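Local coordinates for putative immunoglobulin-blocking virulence protein (Mycoplasma mycoides subsp. capri, PDB 7ADK) that probably blocks host immunoglobulins as a mycoplasma virulence factor and forms a complex with a lipoprotein chain, at residues A[709-712]-A[713-716]; A[679-682]-A[683-686]; A[726-730]-A[731-735]; A[585-589]-A[590-594]. One frame throughout, in Å; residues are numbered along the deposited sequence.

Contact 1. Residues A[709-712]-A[713-716]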
ATOM      1  N   GLU A 709       5.343 -16.026  22.218  1.00 73.93           N
ATOM      2  CA  GLU A 709       6.381 -16.182  21.208  1.00 73.93           C
ATOM      3  C   GLU A 709       5.850 -15.954  19.784  1.00 73.93           C
ATOM      4  O   GLU A 709       6.434 -15.177  19.028  1.00 73.93           O
ATOM      5  CB  GLU A 709       7.023 -17.557  21.379  1.00 73.93           C
ATOM      6  CG  GLU A 709       8.264 -17.766  20.520  1.00 73.93           C
ATOM      7  CD  GLU A 709       8.847 -19.176  20.659  1.00 73.93           C
ATOM      8  OE1 GLU A 709       8.440 -19.935  21.548  1.00 73.93           O
ATOM      9  OE2 GLU A 709       9.730 -19.544  19.872  1.00 73.93           O
ATOM     10  N   TYR A 710       4.743 -16.591  19.414  1.00 69.36           N
ATOM     11  CA  TYR A 710       4.249 -16.628  18.038  1.00 69.36           C
ATOM     12  C   TYR A 710       3.372 -15.427  17.666  1.00 69.36           C
ATOM     13  O   TYR A 710       3.042 -15.272  16.497  1.00 69.36           O
ATOM     14  CB  TYR A 710       3.525 -17.963  17.798  1.00 69.36           C
ATOM     15  CG  TYR A 710       4.319 -19.250  18.011  1.00 69.36           C
ATOM     16  CD1 TYR A 710       5.726 -19.257  18.069  1.00 69.36           C
ATOM     17  CD2 TYR A 710       3.628 -20.470  18.127  1.00 69.36           C
ATOM     18  CE1 TYR A 710       6.428 -20.454  18.280  1.00 69.36           C
ATOM     19  CE2 TYR A 710       4.326 -21.675  18.337  1.00 69.36           C
ATOM     20  CZ  TYR A 710       5.732 -21.665  18.426  1.00 69.36           C
ATOM     21  OH  TYR A 710       6.418 -22.812  18.665  1.00 69.36           O
ATOM     22  N   ASN A 711       2.973 -14.573  18.615  1.00 67.78           N
ATOM     23  CA  ASN A 711       2.164 -13.384  18.361  1.00 67.78           C
ATOM     24  C   ASN A 711       2.959 -12.117  18.668  1.00 67.78           C
ATOM     25  O   ASN A 711       3.251 -11.854  19.831  1.00 67.78           O
ATOM     26  CB  ASN A 711       0.890 -13.461  19.194  1.00 67.78           C
ATOM     27  CG  ASN A 711      -0.030 -12.299  18.950  1.00 67.78           C
ATOM     28  OD1 ASN A 711      -0.844 -12.283  18.055  1.00 67.78           O
ATOM     29  ND2 ASN A 711       0.060 -11.276  19.739  1.00 67.78           N
ATOM     30  N   GLU A 712       3.235 -11.296  17.652  1.00 72.16           N
ATOM     31  CA  GLU A 712       4.086 -10.102  17.744  1.00 72.16           C
ATOM     32  C   GLU A 712       3.691  -9.167  18.889  1.00 72.16           C
ATOM     33  O   GLU A 712       4.503  -8.838  19.751  1.00 72.16           O
ATOM     34  CB  GLU A 712       4.060  -9.383  16.382  1.00 72.16           C
ATOM     35  CG  GLU A 712       4.953  -8.133  16.259  1.00 72.16           C
ATOM     36  CD  GLU A 712       4.393  -6.825  16.860  1.00 72.16           C
ATOM     37  OE1 GLU A 712       5.208  -5.962  17.256  1.00 72.16           O
ATOM     38  OE2 GLU A 712       3.157  -6.626  16.895  1.00 72.16           O
ATOM     39  N   SER A 713       2.419  -8.781  18.943  1.00 72.12           N
ATOM     40  CA  SER A 713       1.960  -7.715  19.836  1.00 72.12           C
ATOM     41  C   SER A 713       1.814  -8.163  21.295  1.00 72.12           C
ATOM     42  O   SER A 713       1.515  -7.353  22.160  1.00 72.12           O
ATOM     43  CB  SER A 713       0.691  -7.073  19.289  1.00 72.12           C
ATOM     44  OG  SER A 713       0.737  -6.964  17.881  1.00 72.12           O
ATOM     45  N   LEU A 714       2.059  -9.448  21.562  1.00 72.30           N
ATOM     46  CA  LEU A 714       2.235 -10.059  22.882  1.00 72.30           C
ATOM     47  C   LEU A 714       3.724 -10.292  23.204  1.00 72.30           C
ATOM     48  O   LEU A 714       4.151 -10.091  24.340  1.00 72.30           O
ATOM     49  CB  LEU A 714       1.446 -11.378  22.940  1.00 72.30           C
ATOM     50  CG  LEU A 714      -0.071 -11.232  23.110  1.00 72.30           C
ATOM     51  CD1 LEU A 714      -0.731 -12.588  22.941  1.00 72.30           C
ATOM     52  CD2 LEU A 714      -0.446 -10.761  24.495  1.00 72.30           C
ATOM     53  N   ARG A 715       4.533 -10.662  22.211  1.00 71.94           N
ATOM     54  CA  ARG A 715       5.978 -10.897  22.315  1.00 71.94           C
ATOM     55  C   ARG A 715       6.759  -9.710  22.860  1.00 71.94           C
ATOM     56  O   ARG A 715       7.754  -9.909  23.559  1.00 71.94           O
ATOM     57  CB  ARG A 715       6.516 -11.238  20.915  1.00 71.94           C
ATOM     58  CG  ARG A 715       7.870 -11.956  20.934  1.00 71.94           C
ATOM     59  CD  ARG A 715       8.487 -11.991  19.540  1.00 71.94           C
ATOM     60  NE  ARG A 715       7.605 -12.614  18.544  1.00 71.94           N
ATOM     61  CZ  ARG A 715       7.288 -12.171  17.344  1.00 71.94           C
ATOM     62  NH1 ARG A 715       6.622 -12.936  16.548  1.00 71.94           N
ATOM     63  NH2 ARG A 715       7.614 -11.000  16.900  1.00 71.94           N
ATOM     64  N   ASN A 716       6.306  -8.494  22.538  1.00 74.89           N
ATOM     65  CA  ASN A 716       6.972  -7.228  22.870  1.00 74.89           C
ATOM     66  C   ASN A 716       7.134  -6.937  24.380  1.00 74.89           C
ATOM     67  O   ASN A 716       8.049  -6.203  24.756  1.00 74.89           O
ATOM     68  CB  ASN A 716       6.226  -6.078  22.165  1.00 74.89           C
ATOM     69  CG  ASN A 716       6.405  -6.073  20.654  1.00 74.89           C
ATOM     70  OD1 ASN A 716       7.214  -6.796  20.089  1.00 74.89           O
ATOM     71  ND2 ASN A 716       5.670  -5.242  19.955  1.00 74.89           N
TER

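Contact 2. Residues A[679-682]-A[683-686]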
ATOM      1  N   PHE A 679      -4.700 -12.255  16.002  1.00 59.37           N
ATOM      2  CA  PHE A 679      -6.015 -11.955  16.569  1.00 59.37           C
ATOM      3  C   PHE A 679      -6.791 -10.965  15.703  1.00 59.37           C
ATOM      4  O   PHE A 679      -6.199 -10.053  15.132  1.00 59.37           O
ATOM      5  CB  PHE A 679      -5.863 -11.440  17.998  1.00 59.37           C
ATOM      6  CG  PHE A 679      -5.290 -12.430  18.981  1.00 59.37           C
ATOM      7  CD1 PHE A 679      -6.083 -13.490  19.425  1.00 59.37           C
ATOM      8  CD2 PHE A 679      -3.972 -12.311  19.447  1.00 59.37           C
ATOM      9  CE1 PHE A 679      -5.561 -14.436  20.314  1.00 59.37           C
ATOM     10  CE2 PHE A 679      -3.444 -13.261  20.330  1.00 59.37           C
ATOM     11  CZ  PHE A 679      -4.239 -14.328  20.763  1.00 59.37           C
ATOM     12  N   SER A 680      -8.113 -11.084  15.640  1.00 62.17           N
ATOM     13  CA  SER A 680      -8.966 -10.241  14.782  1.00 62.17           C
ATOM     14  C   SER A 680      -8.898  -8.723  15.035  1.00 62.17           C
ATOM     15  O   SER A 680      -9.191  -7.937  14.140  1.00 62.17           O
ATOM     16  CB  SER A 680     -10.418 -10.695  14.915  1.00 62.17           C
ATOM     17  OG  SER A 680     -10.544 -12.058  14.618  1.00 62.17           O
ATOM     18  N   ASN A 681      -8.478  -8.294  16.223  1.00 64.70           N
ATOM     19  CA  ASN A 681      -8.352  -6.896  16.628  1.00 64.70           C
ATOM     20  C   ASN A 681      -6.941  -6.286  16.437  1.00 64.70           C
ATOM     21  O   ASN A 681      -6.816  -5.153  15.983  1.00 64.70           O
ATOM     22  CB  ASN A 681      -8.835  -6.782  18.087  1.00 64.70           C
ATOM     23  CG  ASN A 681      -8.039  -7.610  19.068  1.00 64.70           C
ATOM     24  OD1 ASN A 681      -7.363  -8.556  18.709  1.00 64.70           O
ATOM     25  ND2 ASN A 681      -8.023  -7.254  20.319  1.00 64.70           N
ATOM     26  N   GLY A 682      -5.870  -6.986  16.828  1.00 66.49           N
ATOM     27  CA  GLY A 682      -4.506  -6.451  16.991  1.00 66.49           C
ATOM     28  C   GLY A 682      -4.219  -5.530  18.204  1.00 66.49           C
ATOM     29  O   GLY A 682      -3.064  -5.213  18.461  1.00 66.49           O
ATOM     30  N   ASN A 683      -5.228  -5.148  19.006  1.00 66.94           N
ATOM     31  CA  ASN A 683      -5.121  -4.351  20.246  1.00 66.94           C
ATOM     32  C   ASN A 683      -4.584  -5.114  21.471  1.00 66.94           C
ATOM     33  O   ASN A 683      -4.657  -4.604  22.584  1.00 66.94           O
ATOM     34  CB  ASN A 683      -6.488  -3.701  20.579  1.00 66.94           C
ATOM     35  CG  ASN A 683      -6.921  -2.641  19.585  1.00 66.94           C
ATOM     36  OD1 ASN A 683      -7.027  -2.896  18.401  1.00 66.94           O
ATOM     37  ND2 ASN A 683      -7.124  -1.422  20.009  1.00 66.94           N
ATOM     38  N   ASN A 684      -4.055  -6.321  21.302  1.00 68.27           N
ATOM     39  CA  ASN A 684      -3.701  -7.259  22.379  1.00 68.27           C
ATOM     40  C   ASN A 684      -2.399  -6.935  23.133  1.00 68.27           C
ATOM     41  O   ASN A 684      -1.653  -7.826  23.531  1.00 68.27           O
ATOM     42  CB  ASN A 684      -3.710  -8.691  21.851  1.00 68.27           C
ATOM     43  CG  ASN A 684      -4.939  -8.938  21.039  1.00 68.27           C
ATOM     44  OD1 ASN A 684      -6.026  -9.104  21.549  1.00 68.27           O
ATOM     45  ND2 ASN A 684      -4.827  -8.867  19.745  1.00 68.27           N
ATOM     46  N   THR A 685      -2.097  -5.645  23.283  1.00 70.57           N
ATOM     47  CA  THR A 685      -0.940  -5.119  24.017  1.00 70.57           C
ATOM     48  C   THR A 685      -1.219  -4.992  25.517  1.00 70.57           C
ATOM     49  O   THR A 685      -0.330  -4.636  26.290  1.00 70.57           O
ATOM     50  CB  THR A 685      -0.463  -3.784  23.421  1.00 70.57           C
ATOM     51  OG1 THR A 685      -1.471  -2.804  23.507  1.00 70.57           O
ATOM     52  CG2 THR A 685      -0.084  -3.919  21.944  1.00 70.57           C
ATOM     53  N   THR A 686      -2.423  -5.325  25.979  1.00 73.45           N
ATOM     54  CA  THR A 686      -2.640  -5.801  27.358  1.00 73.45           C
ATOM     55  C   THR A 686      -2.474  -7.333  27.398  1.00 73.45           C
ATOM     56  O   THR A 686      -2.272  -8.007  26.389  1.00 73.45           O
ATOM     57  CB  THR A 686      -3.977  -5.260  27.914  1.00 73.45           C
ATOM     58  OG1 THR A 686      -3.858  -3.863  28.014  1.00 73.45           O
ATOM     59  CG2 THR A 686      -4.391  -5.707  29.318  1.00 73.45           C
TER

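Contact 3. Residues A[726-730]-A[731-735]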
ATOM      1  N   GLY A 726      -6.892 -18.069  43.497  1.00 90.99           N
ATOM      2  CA  GLY A 726      -5.683 -18.888  43.410  1.00 90.99           C
ATOM      3  C   GLY A 726      -4.448 -18.219  44.019  1.00 90.99           C
ATOM      4  O   GLY A 726      -4.558 -17.314  44.851  1.00 90.99           O
ATOM      5  N   SER A 727      -3.264 -18.714  43.662  1.00 91.70           N
ATOM      6  CA  SER A 727      -2.053 -18.542  44.471  1.00 91.70           C
ATOM      7  C   SER A 727      -1.068 -17.514  43.897  1.00 91.70           C
ATOM      8  O   SER A 727      -0.133 -17.137  44.602  1.00 91.70           O
ATOM      9  CB  SER A 727      -1.304 -19.875  44.548  1.00 91.70           C
ATOM     10  OG  SER A 727      -2.165 -20.936  44.918  1.00 91.70           O
ATOM     11  N   ASP A 728      -1.222 -17.101  42.630  1.00 88.45           N
ATOM     12  CA  ASP A 728      -0.119 -16.590  41.805  1.00 88.45           C
ATOM     13  C   ASP A 728       1.006 -17.635  41.719  1.00 88.45           C
ATOM     14  O   ASP A 728       2.114 -17.486  42.229  1.00 88.45           O
ATOM     15  CB  ASP A 728       0.309 -15.157  42.180  1.00 88.45           C
ATOM     16  CG  ASP A 728      -0.807 -14.135  41.962  1.00 88.45           C
ATOM     17  OD1 ASP A 728      -1.358 -14.081  40.845  1.00 88.45           O
ATOM     18  OD2 ASP A 728      -1.099 -13.352  42.886  1.00 88.45           O
ATOM     19  N   GLU A 729       0.657 -18.752  41.075  1.00 90.39           N
ATOM     20  CA  GLU A 729       1.545 -19.867  40.700  1.00 90.39           C
ATOM     21  C   GLU A 729       2.603 -19.433  39.670  1.00 90.39           C
ATOM     22  O   GLU A 729       3.744 -19.888  39.679  1.00 90.39           O
ATOM     23  CB  GLU A 729       0.705 -20.989  40.061  1.00 90.39           C
ATOM     24  CG  GLU A 729      -0.473 -21.537  40.891  1.00 90.39           C
ATOM     25  CD  GLU A 729      -1.717 -20.629  41.001  1.00 90.39           C
ATOM     26  OE1 GLU A 729      -1.894 -19.697  40.189  1.00 90.39           O
ATOM     27  OE2 GLU A 729      -2.515 -20.811  41.944  1.00 90.39           O
ATOM     28  N   LEU A 730       2.197 -18.532  38.780  1.00 86.08           N
ATOM     29  CA  LEU A 730       3.037 -17.726  37.902  1.00 86.08           C
ATOM     30  C   LEU A 730       3.545 -16.498  38.675  1.00 86.08           C
ATOM     31  O   LEU A 730       2.932 -16.099  39.668  1.00 86.08           O
ATOM     32  CB  LEU A 730       2.187 -17.329  36.683  1.00 86.08           C
ATOM     33  CG  LEU A 730       1.714 -18.523  35.823  1.00 86.08           C
ATOM     34  CD1 LEU A 730       0.472 -18.163  35.020  1.00 86.08           C
ATOM     35  CD2 LEU A 730       2.799 -18.991  34.860  1.00 86.08           C
ATOM     36  N   LYS A 731       4.659 -15.888  38.248  1.00 85.79           N
ATOM     37  CA  LYS A 731       5.411 -14.901  39.069  1.00 85.79           C
ATOM     38  C   LYS A 731       5.674 -13.554  38.363  1.00 85.79           C
ATOM     39  O   LYS A 731       6.592 -12.843  38.743  1.00 85.79           O
ATOM     40  CB  LYS A 731       6.694 -15.575  39.615  1.00 85.79           C
ATOM     41  CG  LYS A 731       6.393 -16.766  40.541  1.00 85.79           C
ATOM     42  CD  LYS A 731       7.637 -17.551  40.959  1.00 85.79           C
ATOM     43  CE  LYS A 731       8.208 -18.405  39.824  1.00 85.79           C
ATOM     44  NZ  LYS A 731       9.328 -19.251  40.267  1.00 85.79           N
ATOM     45  N   LYS A 732       4.913 -13.206  37.319  1.00 82.80           N
ATOM     46  CA  LYS A 732       5.173 -12.084  36.373  1.00 82.80           C
ATOM     47  C   LYS A 732       3.968 -11.146  36.118  1.00 82.80           C
ATOM     48  O   LYS A 732       4.098 -10.162  35.392  1.00 82.80           O
ATOM     49  CB  LYS A 732       5.665 -12.677  35.027  1.00 82.80           C
ATOM     50  CG  LYS A 732       7.132 -12.406  34.677  1.00 82.80           C
ATOM     51  CD  LYS A 732       8.184 -13.174  35.493  1.00 82.80           C
ATOM     52  CE  LYS A 732       8.066 -14.693  35.364  1.00 82.80           C
ATOM     53  NZ  LYS A 732       9.231 -15.406  35.934  1.00 82.80           N
ATOM     54  N   GLN A 733       2.787 -11.457  36.647  1.00 86.23           N
ATOM     55  CA  GLN A 733       1.496 -10.893  36.240  1.00 86.23           C
ATOM     56  C   GLN A 733       0.994  -9.690  37.056  1.00 86.23           C
ATOM     57  O   GLN A 733       1.325  -9.518  38.229  1.00 86.23           O
ATOM     58  CB  GLN A 733       0.432 -12.008  36.239  1.00 86.23           C
ATOM     59  CG  GLN A 733       0.094 -12.646  37.591  1.00 86.23           C
ATOM     60  CD  GLN A 733       0.997 -13.807  37.968  1.00 86.23           C
ATOM     61  OE1 GLN A 733       2.084 -14.000  37.442  1.00 86.23           O
ATOM     62  NE2 GLN A 733       0.591 -14.630  38.898  1.00 86.23           N
ATOM     63  N   LEU A 734       0.114  -8.912  36.422  1.00 88.38           N
ATOM     64  CA  LEU A 734      -0.758  -7.893  37.010  1.00 88.38           C
ATOM     65  C   LEU A 734      -2.039  -8.525  37.604  1.00 88.38           C
ATOM     66  O   LEU A 734      -2.509  -9.564  37.146  1.00 88.38           O
ATOM     67  CB  LEU A 734      -1.049  -6.864  35.893  1.00 88.38           C
ATOM     68  CG  LEU A 734      -2.047  -5.736  36.208  1.00 88.38           C
ATOM     69  CD1 LEU A 734      -1.512  -4.779  37.272  1.00 88.38           C
ATOM     70  CD2 LEU A 734      -2.384  -4.938  34.952  1.00 88.38           C
ATOM     71  N   GLU A 735      -2.655  -7.863  38.586  1.00 93.87           N
ATOM     72  CA  GLU A 735      -3.865  -8.307  39.305  1.00 93.87           C
ATOM     73  C   GLU A 735      -5.202  -8.158  38.537  1.00 93.87           C
ATOM     74  O   GLU A 735      -6.280  -8.145  39.125  1.00 93.87           O
ATOM     75  CB  GLU A 735      -3.895  -7.651  40.696  1.00 93.87           C
ATOM     76  CG  GLU A 735      -4.069  -6.124  40.680  1.00 93.87           C
ATOM     77  CD  GLU A 735      -3.848  -5.524  42.079  1.00 93.87           C
ATOM     78  OE1 GLU A 735      -4.495  -5.961  43.052  1.00 93.87           O
ATOM     79  OE2 GLU A 735      -3.016  -4.612  42.230  1.00 93.87           O
TER

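Contact 4. Residues A[585-589]-A[590-594]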
ATOM      1  N   PHE A 585      -6.908 -29.081  -5.721  1.00 53.69           N
ATOM      2  CA  PHE A 585      -7.408 -27.893  -5.007  1.00 53.69           C
ATOM      3  C   PHE A 585      -7.165 -27.984  -3.500  1.00 53.69           C
ATOM      4  O   PHE A 585      -6.811 -27.008  -2.844  1.00 53.69           O
ATOM      5  CB  PHE A 585      -8.901 -27.674  -5.291  1.00 53.69           C
ATOM      6  CG  PHE A 585      -9.456 -26.405  -4.671  1.00 53.69           C
ATOM      7  CD1 PHE A 585     -10.055 -26.429  -3.400  1.00 53.69           C
ATOM      8  CD2 PHE A 585      -9.319 -25.180  -5.344  1.00 53.69           C
ATOM      9  CE1 PHE A 585     -10.515 -25.244  -2.817  1.00 53.69           C
ATOM     10  CE2 PHE A 585      -9.781 -23.998  -4.757  1.00 53.69           C
ATOM     11  CZ  PHE A 585     -10.382 -24.029  -3.494  1.00 53.69           C
ATOM     12  N   PHE A 586      -7.327 -29.171  -2.922  1.00 55.08           N
ATOM     13  CA  PHE A 586      -7.138 -29.411  -1.489  1.00 55.08           C
ATOM     14  C   PHE A 586      -5.668 -29.510  -1.062  1.00 55.08           C
ATOM     15  O   PHE A 586      -5.380 -29.685   0.118  1.00 55.08           O
ATOM     16  CB  PHE A 586      -7.982 -30.613  -1.055  1.00 55.08           C
ATOM     17  CG  PHE A 586      -9.456 -30.361  -1.252  1.00 55.08           C
ATOM     18  CD1 PHE A 586     -10.099 -29.338  -0.546  1.00 55.08           C
ATOM     19  CD2 PHE A 586     -10.166 -31.061  -2.228  1.00 55.08           C
ATOM     20  CE1 PHE A 586     -11.447 -29.041  -0.788  1.00 55.08           C
ATOM     21  CE2 PHE A 586     -11.503 -30.752  -2.492  1.00 55.08           C
ATOM     22  CZ  PHE A 586     -12.153 -29.748  -1.769  1.00 55.08           C
ATOM     23  N   GLN A 587      -4.733 -29.339  -1.994  1.00 60.10           N
ATOM     24  CA  GLN A 587      -3.297 -29.364  -1.731  1.00 60.10           C
ATOM     25  C   GLN A 587      -2.690 -27.990  -1.439  1.00 60.10           C
ATOM     26  O   GLN A 587      -1.521 -27.891  -1.093  1.00 60.10           O
ATOM     27  CB  GLN A 587      -2.579 -30.056  -2.889  1.00 60.10           C
ATOM     28  CG  GLN A 587      -2.933 -31.546  -2.905  1.00 60.10           C
ATOM     29  CD  GLN A 587      -2.687 -32.226  -4.234  1.00 60.10           C
ATOM     30  OE1 GLN A 587      -1.989 -31.753  -5.112  1.00 60.10           O
ATOM     31  NE2 GLN A 587      -3.240 -33.392  -4.420  1.00 60.10           N
ATOM     32  N   GLY A 588      -3.441 -26.903  -1.554  1.00 57.54           N
ATOM     33  CA  GLY A 588      -2.883 -25.558  -1.437  1.00 57.54           C
ATOM     34  C   GLY A 588      -1.929 -25.193  -2.579  1.00 57.54           C
ATOM     35  O   GLY A 588      -1.959 -25.799  -3.645  1.00 57.54           O
ATOM     36  N   GLY A 589      -1.074 -24.194  -2.372  1.00 62.12           N
ATOM     37  CA  GLY A 589      -0.205 -23.612  -3.403  1.00 62.12           C
ATOM     38  C   GLY A 589       1.053 -24.392  -3.809  1.00 62.12           C
ATOM     39  O   GLY A 589       1.724 -23.990  -4.735  1.00 62.12           O
ATOM     40  N   HIS A 590       1.419 -25.479  -3.154  1.00 61.59           N
ATOM     41  CA  HIS A 590       2.632 -26.253  -3.450  1.00 61.59           C
ATOM     42  C   HIS A 590       2.380 -27.541  -4.256  1.00 61.59           C
ATOM     43  O   HIS A 590       3.290 -28.041  -4.908  1.00 61.59           O
ATOM     44  CB  HIS A 590       3.358 -26.491  -2.126  1.00 61.59           C
ATOM     45  CG  HIS A 590       4.560 -27.403  -2.153  1.00 61.59           C
ATOM     46  ND1 HIS A 590       5.886 -26.992  -2.062  1.00 61.59           N
ATOM     47  CD2 HIS A 590       4.531 -28.756  -2.283  1.00 61.59           C
ATOM     48  CE1 HIS A 590       6.610 -28.123  -2.087  1.00 61.59           C
ATOM     49  NE2 HIS A 590       5.823 -29.189  -2.234  1.00 61.59           N
ATOM     50  N   GLY A 591       1.161 -28.074  -4.280  1.00 60.91           N
ATOM     51  CA  GLY A 591       0.806 -29.223  -5.114  1.00 60.91           C
ATOM     52  C   GLY A 591       1.222 -30.604  -4.570  1.00 60.91           C
ATOM     53  O   GLY A 591       1.405 -30.760  -3.362  1.00 60.91           O
ATOM     54  N   PRO A 592       1.342 -31.617  -5.439  1.00 58.28           N
ATOM     55  CA  PRO A 592       1.543 -33.006  -5.039  1.00 58.28           C
ATOM     56  C   PRO A 592       2.936 -33.335  -4.480  1.00 58.28           C
ATOM     57  O   PRO A 592       3.893 -32.584  -4.631  1.00 58.28           O
ATOM     58  CB  PRO A 592       1.221 -33.819  -6.290  1.00 58.28           C
ATOM     59  CG  PRO A 592       1.452 -32.871  -7.448  1.00 58.28           C
ATOM     60  CD  PRO A 592       1.093 -31.524  -6.864  1.00 58.28           C
ATOM     61  N   GLY A 593       3.043 -34.502  -3.853  1.00 63.50           N
ATOM     62  CA  GLY A 593       4.286 -35.228  -3.581  1.00 63.50           C
ATOM     63  C   GLY A 593       4.588 -36.273  -4.659  1.00 63.50           C
ATOM     64  O   GLY A 593       4.109 -36.157  -5.783  1.00 63.50           O
ATOM     65  N   LEU A 594       5.357 -37.317  -4.336  1.00 70.91           N
ATOM     66  CA  LEU A 594       5.721 -38.366  -5.308  1.00 70.91           C
ATOM     67  C   LEU A 594       4.577 -39.337  -5.668  1.00 70.91           C
ATOM     68  O   LEU A 594       4.596 -39.916  -6.751  1.00 70.91           O
ATOM     69  CB  LEU A 594       6.945 -39.156  -4.809  1.00 70.91           C
ATOM     70  CG  LEU A 594       8.220 -38.335  -4.556  1.00 70.91           C
ATOM     71  CD1 LEU A 594       9.355 -39.264  -4.127  1.00 70.91           C
ATOM     72  CD2 LEU A 594       8.682 -37.568  -5.790  1.00 70.91           C
TER

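Contact 1. Residues A[709-712]-A[713-716]
This is the N-cap of a short helix, with Asn711 in the capping position and Leu714 and Arg715 turning their backbone N-H groups back to it. Asn711 O takes both: Leu714 N lies 3.2 Å from Asn711 O, well above the carbonyl plane, while Arg715 N is 3.0 Å from Asn711 O and comes in almost head-on. The Arg715 side chain then reaches back to the carboxyl end of the preceding helix. Its chain bends at chi3 (-56°), which swings NE to within 2.9 Å of Glu709 O; the bond is straight at 171° and lies in the guanidinium plane, with a weak second bond from NH1. Glu712 CA packs over one face of the same guanidinium. Within the same turn the Glu712 carboxylate is held through both its oxygens: Ser713 OG donates to OE2 at 2.6 Å, and Asn716 ND2 donates to OE1 at 2.8 Å from above the carboxylate plane. Asn716 also touches Ala260 of the lipoprotein chain. The arrangement thus ties helix 698-709 to helix 712-715 across a tight link, with Tyr710 lying on Ile677, and Asn711 and Leu714 against Phe679, of strand 676-679.

Contact 2. Residues A[679-682]-A[683-686]
Asn681 and Asn684 hold this turn together with a reciprocal pair of amide hydrogen bonds. Asn684 ND2 donates to Asn681 OD1 at 2.8 Å, and Asn681 ND2 donates in turn to Asn684 OD1 at 3.0 Å. The two amides are not coplanar: their planes stand 64° apart, and each donor meets its acceptor from above the carbonyl plane. Asn681 CG sits between its own backbone N and carbonyl carbon (chi1 61°), which folds the amide back over the turn, where OD1 also receives a weak bond from Gly682 N. The backbone turns through Gly682 at positive phi, a conformation that favours glycine.

Packing adds to the polar pairing. Asn684 ND2 rests 3.3 Å from Phe679 CB and reaches the ring obliquely, its amide turned 53° from the ring plane. The buried amide nitrogen thus bonds to Asn681 and also lies close to Phe679 CB and the near part of its ring.

Asn645 ND2 gives Asn684 OD1 a second bond, and the lipoprotein chain supplies Glu669 to Asn683 ND2 and the carbonyl of Glu258 to Thr685 OG1. The turn leaves strand 676-679, outermost within this chain in the five-strand parallel sheet, and leads to strand 688-690.

Contact 3. Residues A[726-730]-A[731-735]
Gln733 folds its amide back into a surface loop so that Asp728 and Leu730 both meet it, and this is where the contact is tight. One nitrogen serves two acceptors: Gln733 NE2 lies 2.8 Å from Asp728 OD1, met from above the carboxylate plane, and Gln733 NE2 is 2.9 Å from Leu730 O, which it approaches from well above the carbonyl plane. The amide oxygen is used as well, since Lys732 N donates to Gln733 OE1 at 2.9 Å, and Leu730 CB comes to 3.4 Å from that oxygen. A chain bent at chi2 (-87°) brings the amide round to these partners. The loop folds back onto strand 720-722, where Asp728 and Gln733 rest on Gln722; Glu729 is held there too, OE1 by Gln722 NE2 and OE2 by Ser727 N. Leu730 turns inward, onto Arg701 and Leu704 of helix 698-709.

The solvent side is loose. Lys731 touches the backbone of Leu730 with CB and CG, then runs away into solvent, and Lys732 is exposed too.

Bonds at both ends of the Gln733 amide favour its present orientation, although Leu730 O also lies near the amide oxygen. The Asp728 carboxylate would probably polarise the amide nitrogen further.

Contact 4. Residues A[585-589]-A[590-594]
Gln587 reaches across a glycine-rich chain reversal to lie against Gly591 and Pro592, in the long loop between helix 567-579 and strand 608-610. The backbone comes back on itself within five residues, so that the CA atoms of Gln587 and Gly591 are 5.3 Å apart. Gly588 and Gly591 both take positive phi, which favours glycine at these two points of the turn.

The Gln587 side chain carries the contact. Its CG lies beside the backbone N (chi1 -68°) and the chain stays extended beyond it (chi2 160°), so the amide runs alongside the returning arm of the loop. Pro592 N has no hydrogen to give, so its approach to the amide oxygen is packing. The amide nitrogen looks elsewhere, donating to Asn581 O, which fixes the end of the side chain.

His590, at the tip, has its CG anti to the backbone N (chi1 173°), and this throws the imidazole outward; only CB stays near Gly589, at 3.5 Å from Gly589 C. The residues just before the turn pack on helix 567-579. Across the reversal, Ser604 OG hydrogen-bonds Gln587 O, and the backbone of Ser604 pairs with that of Gly591.

At its closest, Gln587 OE1 stands 3.3 Å from Pro592 N and 3.6 Å from Pro592 CD.

In the fold
Following the chain from the N terminus, contact 4 comes first, turning the loop between helix 567-579 and strand 608-610, its centre about 7 Å from the centre of the chain. Contact 2 follows, closing the turn after strand 676-679, outermost in the parallel sheet within this chain. Contact 1 then joins helix 698-709 to helix 712-715, and contact 3 folds the tail beyond strand 720-722. All four lie in series; none encloses or crosses another. Contacts 1 and 2 touch directly, Leu714 CD2 lying 3.3 Å from Asn684 O, so the helix link packs on the turn, and both reach the lipoprotein chain. Contact 3 stays apart, with nearest atoms about 6 Å from contact 2.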